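Local coordinates for importin subunit beta-1 (Saccharomyces cerevisiae, PDB 5OWU), which carries proteins into the nucleus together with importin alpha, the adaptor that recognises the classical nuclear localization signal of the cargo, at residues D673-L685 with F706-Y720. Sequence-based numbering, arbitrary orientation. Where two conformers were deposited one is given.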
# COMPACT_ATOMS: atom_id res chain seq x y z
N ASP A 673 -40.30 2.14 4.71
CA ASP A 673 -40.35 0.75 5.16
C ASP A 673 -39.08 0.31 5.88
O ASP A 673 -39.10 -0.76 6.50
CB ASP A 673 -40.62 -0.17 3.98
CG ASP A 673 -42.06 -0.08 3.47
OD1 ASP A 673 -42.76 0.90 3.83
OD2 ASP A 673 -42.49 -0.98 2.72
N PHE A 674 -37.98 1.08 5.84
CA PHE A 674 -36.80 0.63 6.58
C PHE A 674 -36.99 0.77 8.09
O PHE A 674 -36.39 0.00 8.86
CB PHE A 674 -35.54 1.39 6.17
CG PHE A 674 -34.31 0.90 6.88
CD1 PHE A 674 -33.75 -0.33 6.54
CD2 PHE A 674 -33.74 1.63 7.91
CE1 PHE A 674 -32.63 -0.80 7.21
CE2 PHE A 674 -32.62 1.16 8.58
CZ PHE A 674 -32.07 -0.06 8.22
N ARG A 675 -37.81 1.73 8.53
CA ARG A 675 -37.91 1.99 9.96
C ARG A 675 -38.28 0.73 10.74
O ARG A 675 -37.69 0.44 11.80
CB ARG A 675 -38.92 3.11 10.20
CG ARG A 675 -38.37 4.47 9.77
CD ARG A 675 -39.44 5.55 9.67
NE ARG A 675 -39.91 5.97 10.99
CZ ARG A 675 -40.82 6.93 11.19
NH1 ARG A 675 -41.35 7.58 10.16
NH2 ARG A 675 -41.19 7.24 12.42
N ARG A 676 -39.19 -0.08 10.20
CA ARG A 676 -39.67 -1.27 10.91
C ARG A 676 -38.57 -2.30 11.16
O ARG A 676 -38.77 -3.20 11.98
CB ARG A 676 -40.83 -1.91 10.13
CG ARG A 676 -40.45 -2.62 8.83
CD ARG A 676 -41.62 -3.43 8.25
NE ARG A 676 -42.61 -2.60 7.58
CZ ARG A 676 -42.96 -2.68 6.30
NH1 ARG A 676 -42.41 -3.58 5.49
NH2 ARG A 676 -43.88 -1.85 5.81
N TYR A 677 -37.43 -2.21 10.47
CA TYR A 677 -36.31 -3.12 10.72
C TYR A 677 -35.17 -2.47 11.49
O TYR A 677 -34.29 -3.19 12.00
CB TYR A 677 -35.77 -3.67 9.39
CG TYR A 677 -36.85 -4.22 8.47
CD1 TYR A 677 -37.48 -5.42 8.75
CD2 TYR A 677 -37.23 -3.53 7.33
CE1 TYR A 677 -38.46 -5.93 7.91
CE2 TYR A 677 -38.21 -4.03 6.49
CZ TYR A 677 -38.82 -5.23 6.78
OH TYR A 677 -39.80 -5.74 5.96
N SER A 678 -35.18 -1.14 11.64
CA SER A 678 -33.98 -0.44 12.10
C SER A 678 -33.53 -0.93 13.47
O SER A 678 -32.34 -1.22 13.67
CB SER A 678 -34.24 1.07 12.11
OG SER A 678 -35.38 1.38 12.89
N ASP A 679 -34.46 -1.06 14.41
CA ASP A 679 -34.08 -1.47 15.76
C ASP A 679 -33.31 -2.78 15.71
O ASP A 679 -32.20 -2.89 16.26
CB ASP A 679 -35.31 -1.60 16.66
CG ASP A 679 -34.94 -2.00 18.09
OD1 ASP A 679 -34.09 -1.33 18.71
OD2 ASP A 679 -35.49 -3.00 18.59
N ALA A 680 -33.85 -3.78 15.00
CA ALA A 680 -33.16 -5.06 14.93
C ALA A 680 -31.76 -4.86 14.37
O ALA A 680 -30.77 -5.30 14.97
CB ALA A 680 -33.96 -6.06 14.09
N MET A 681 -31.65 -4.12 13.26
CA MET A 681 -30.34 -3.89 12.67
C MET A 681 -29.40 -3.29 13.70
O MET A 681 -28.29 -3.80 13.93
CB MET A 681 -30.45 -2.98 11.44
CG MET A 681 -31.24 -3.57 10.28
SD MET A 681 -30.55 -5.11 9.62
CE MET A 681 -31.46 -6.36 10.52
N MET A 682 -29.87 -2.25 14.41
CA MET A 682 -28.99 -1.59 15.37
C MET A 682 -28.50 -2.59 16.39
O MET A 682 -27.29 -2.70 16.65
CB MET A 682 -29.72 -0.42 16.05
CG MET A 682 -30.03 0.76 15.12
SD MET A 682 -28.57 1.60 14.45
CE MET A 682 -27.97 2.46 15.90
N ASN A 683 -29.41 -3.41 16.93
CA ASN A 683 -29.00 -4.41 17.90
C ASN A 683 -27.87 -5.25 17.33
O ASN A 683 -26.77 -5.30 17.89
CB ASN A 683 -30.19 -5.27 18.32
CG ASN A 683 -31.13 -4.53 19.25
OD1 ASN A 683 -30.72 -3.61 19.96
ND2 ASN A 683 -32.40 -4.93 19.25
N VAL A 684 -28.10 -5.86 16.16
CA VAL A 684 -27.07 -6.73 15.60
C VAL A 684 -25.77 -5.95 15.47
O VAL A 684 -24.71 -6.40 15.93
CB VAL A 684 -27.52 -7.30 14.24
CG1 VAL A 684 -26.41 -8.14 13.63
CG2 VAL A 684 -28.76 -8.15 14.41
N LEU A 685 -25.85 -4.74 14.92
CA LEU A 685 -24.62 -4.00 14.66
C LEU A 685 -23.88 -3.73 15.96
O LEU A 685 -22.66 -3.89 16.03
CB LEU A 685 -24.94 -2.70 13.92
CG LEU A 685 -25.38 -2.89 12.47
CD1 LEU A 685 -26.03 -1.62 11.91
CD2 LEU A 685 -24.21 -3.31 11.60
N PHE A 706 -24.06 3.33 10.39
CA PHE A 706 -24.82 4.12 11.35
C PHE A 706 -25.32 5.40 10.68
O PHE A 706 -26.50 5.77 10.83
CB PHE A 706 -23.97 4.45 12.58
CG PHE A 706 -23.76 3.27 13.50
CD1 PHE A 706 -24.78 2.37 13.77
CD2 PHE A 706 -22.53 3.08 14.11
CE1 PHE A 706 -24.57 1.30 14.62
CE2 PHE A 706 -22.32 2.01 14.97
CZ PHE A 706 -23.35 1.12 15.22
N GLY A 707 -24.46 6.03 9.88
CA GLY A 707 -24.87 7.23 9.17
C GLY A 707 -26.00 6.96 8.20
O GLY A 707 -26.95 7.74 8.10
N ASP A 708 -25.92 5.84 7.48
CA ASP A 708 -27.02 5.47 6.60
C ASP A 708 -28.30 5.32 7.40
O ASP A 708 -29.34 5.90 7.05
CB ASP A 708 -26.69 4.16 5.87
CG ASP A 708 -25.49 4.29 4.98
OD1 ASP A 708 -25.37 5.33 4.31
OD2 ASP A 708 -24.66 3.36 4.97
N ILE A 709 -28.23 4.61 8.52
CA ILE A 709 -29.46 4.32 9.27
C ILE A 709 -30.04 5.62 9.80
O ILE A 709 -31.21 5.95 9.56
CB ILE A 709 -29.17 3.30 10.38
CG1 ILE A 709 -28.81 1.95 9.74
CG2 ILE A 709 -30.38 3.19 11.33
CD1 ILE A 709 -28.48 0.84 10.71
N ALA A 710 -29.21 6.41 10.48
CA ALA A 710 -29.68 7.69 10.99
C ALA A 710 -30.25 8.55 9.87
O ALA A 710 -31.21 9.29 10.07
CB ALA A 710 -28.53 8.43 11.69
N SER A 711 -29.66 8.47 8.67
CA SER A 711 -30.13 9.36 7.63
C SER A 711 -31.55 9.01 7.23
O SER A 711 -32.34 9.89 6.87
CB SER A 711 -29.21 9.30 6.40
OG SER A 711 -29.67 10.23 5.44
N ASN A 712 -31.88 7.73 7.26
CA ASN A 712 -33.18 7.32 6.76
C ASN A 712 -34.27 7.27 7.84
O ASN A 712 -35.44 7.51 7.53
CB ASN A 712 -33.04 5.98 6.04
CG ASN A 712 -32.28 6.12 4.71
OD1 ASN A 712 -32.83 6.62 3.73
ND2 ASN A 712 -31.01 5.70 4.68
N ILE A 713 -33.92 6.99 9.10
CA ILE A 713 -34.95 6.90 10.15
C ILE A 713 -35.11 8.20 10.94
O ILE A 713 -36.00 8.29 11.79
CB ILE A 713 -34.69 5.71 11.11
CG1 ILE A 713 -33.50 5.97 12.05
CG2 ILE A 713 -34.49 4.42 10.32
CD1 ILE A 713 -33.36 4.90 13.16
N GLY A 714 -34.26 9.19 10.68
CA GLY A 714 -34.46 10.50 11.25
C GLY A 714 -34.54 10.47 12.77
O GLY A 714 -33.68 9.89 13.45
N ALA A 715 -35.59 11.10 13.30
CA ALA A 715 -35.77 11.23 14.74
C ALA A 715 -35.86 9.88 15.44
O ALA A 715 -35.52 9.80 16.63
CB ALA A 715 -37.03 12.06 15.03
N ASP A 716 -36.29 8.82 14.75
CA ASP A 716 -36.30 7.50 15.36
C ASP A 716 -34.93 7.09 15.88
O ASP A 716 -34.82 6.16 16.70
CB ASP A 716 -36.80 6.46 14.36
CG ASP A 716 -38.31 6.50 14.15
OD1 ASP A 716 -38.99 7.38 14.71
OD2 ASP A 716 -38.81 5.63 13.42
N PHE A 717 -33.87 7.76 15.41
CA PHE A 717 -32.50 7.44 15.79
C PHE A 717 -32.13 7.97 17.16
O PHE A 717 -31.13 7.53 17.74
CB PHE A 717 -31.54 8.01 14.75
CG PHE A 717 -30.15 7.42 14.80
CD1 PHE A 717 -29.91 6.15 14.29
CD2 PHE A 717 -29.09 8.14 15.32
CE1 PHE A 717 -28.63 5.61 14.31
CE2 PHE A 717 -27.81 7.61 15.34
CZ PHE A 717 -27.59 6.34 14.84
N ILE A 718 -32.90 8.91 17.71
CA ILE A 718 -32.46 9.63 18.91
C ILE A 718 -32.15 8.69 20.07
O ILE A 718 -31.15 8.92 20.77
CB ILE A 718 -33.46 10.73 19.26
CG1 ILE A 718 -33.39 11.84 18.20
CG2 ILE A 718 -33.20 11.29 20.66
CD1 ILE A 718 -34.54 12.83 18.23
N PRO A 719 -32.92 7.64 20.33
CA PRO A 719 -32.57 6.77 21.47
C PRO A 719 -31.23 6.07 21.33
O PRO A 719 -30.63 5.72 22.35
CB PRO A 719 -33.73 5.77 21.52
CG PRO A 719 -34.87 6.50 20.91
CD PRO A 719 -34.25 7.32 19.81
N TYR A 720 -30.72 5.87 20.11
CA TYR A 720 -29.41 5.25 19.92
C TYR A 720 -28.27 6.27 19.89
O TYR A 720 -27.10 5.89 20.05
CB TYR A 720 -29.40 4.45 18.61
CG TYR A 720 -30.61 3.56 18.42
CD1 TYR A 720 -30.62 2.26 18.89
CD2 TYR A 720 -31.75 4.03 17.77
CE1 TYR A 720 -31.73 1.44 18.72
CE2 TYR A 720 -32.86 3.22 17.60
CZ TYR A 720 -32.85 1.93 18.08
OH TYR A 720 -33.95 1.12 17.92
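In the antiparallel helix pair of HEAT repeat 16, Met682 packs among three aromatic rings: Phe706 of the second helix, Phe717 of the short link, and Tyr720 at the start of repeat 17. The helical segments 675-685 and 706-713 run at 151° to each other, their axes 10.5 Å apart at the closest. Bends at chi2 (-63°) and chi3 (-73°) curl the methionine chain, bringing Met682 CE to 3.6 Å from Phe717 CE1. Met682 CG lies over the centre of one face of the Tyr720 ring in a CH-pi contact, and Met682 SD makes a Met-aromatic contact at the edge of the Phe706 ring. The Tyr720 hydroxyl donates to Asp679 OD1 at 2.6 Å, on the anti side of the carboxylate. A phenylalanine here would probably leave the carboxylate of Asp679 without this hydroxyl donor. Ile709 CD1 meets Leu685 CD1 at 3.7 Å, while Ile713 CG2 touches the edge of the Phe674 ring at CD2 (3.8 Å) and Ser678 CB. Beyond this apolar layer, Arg675 NE donates to Asp716 OD2 at 2.7 Å in a salt bridge, from above the carboxylate plane; NH2 adds weak bonds to both oxygens. Phe674 also packs on Ile666 of helix 655-669 in the preceding repeat, whereas Met682, Phe706 and Phe717 all reach Ile724 of helix 718-732, linking the pair to the repeats before and after it.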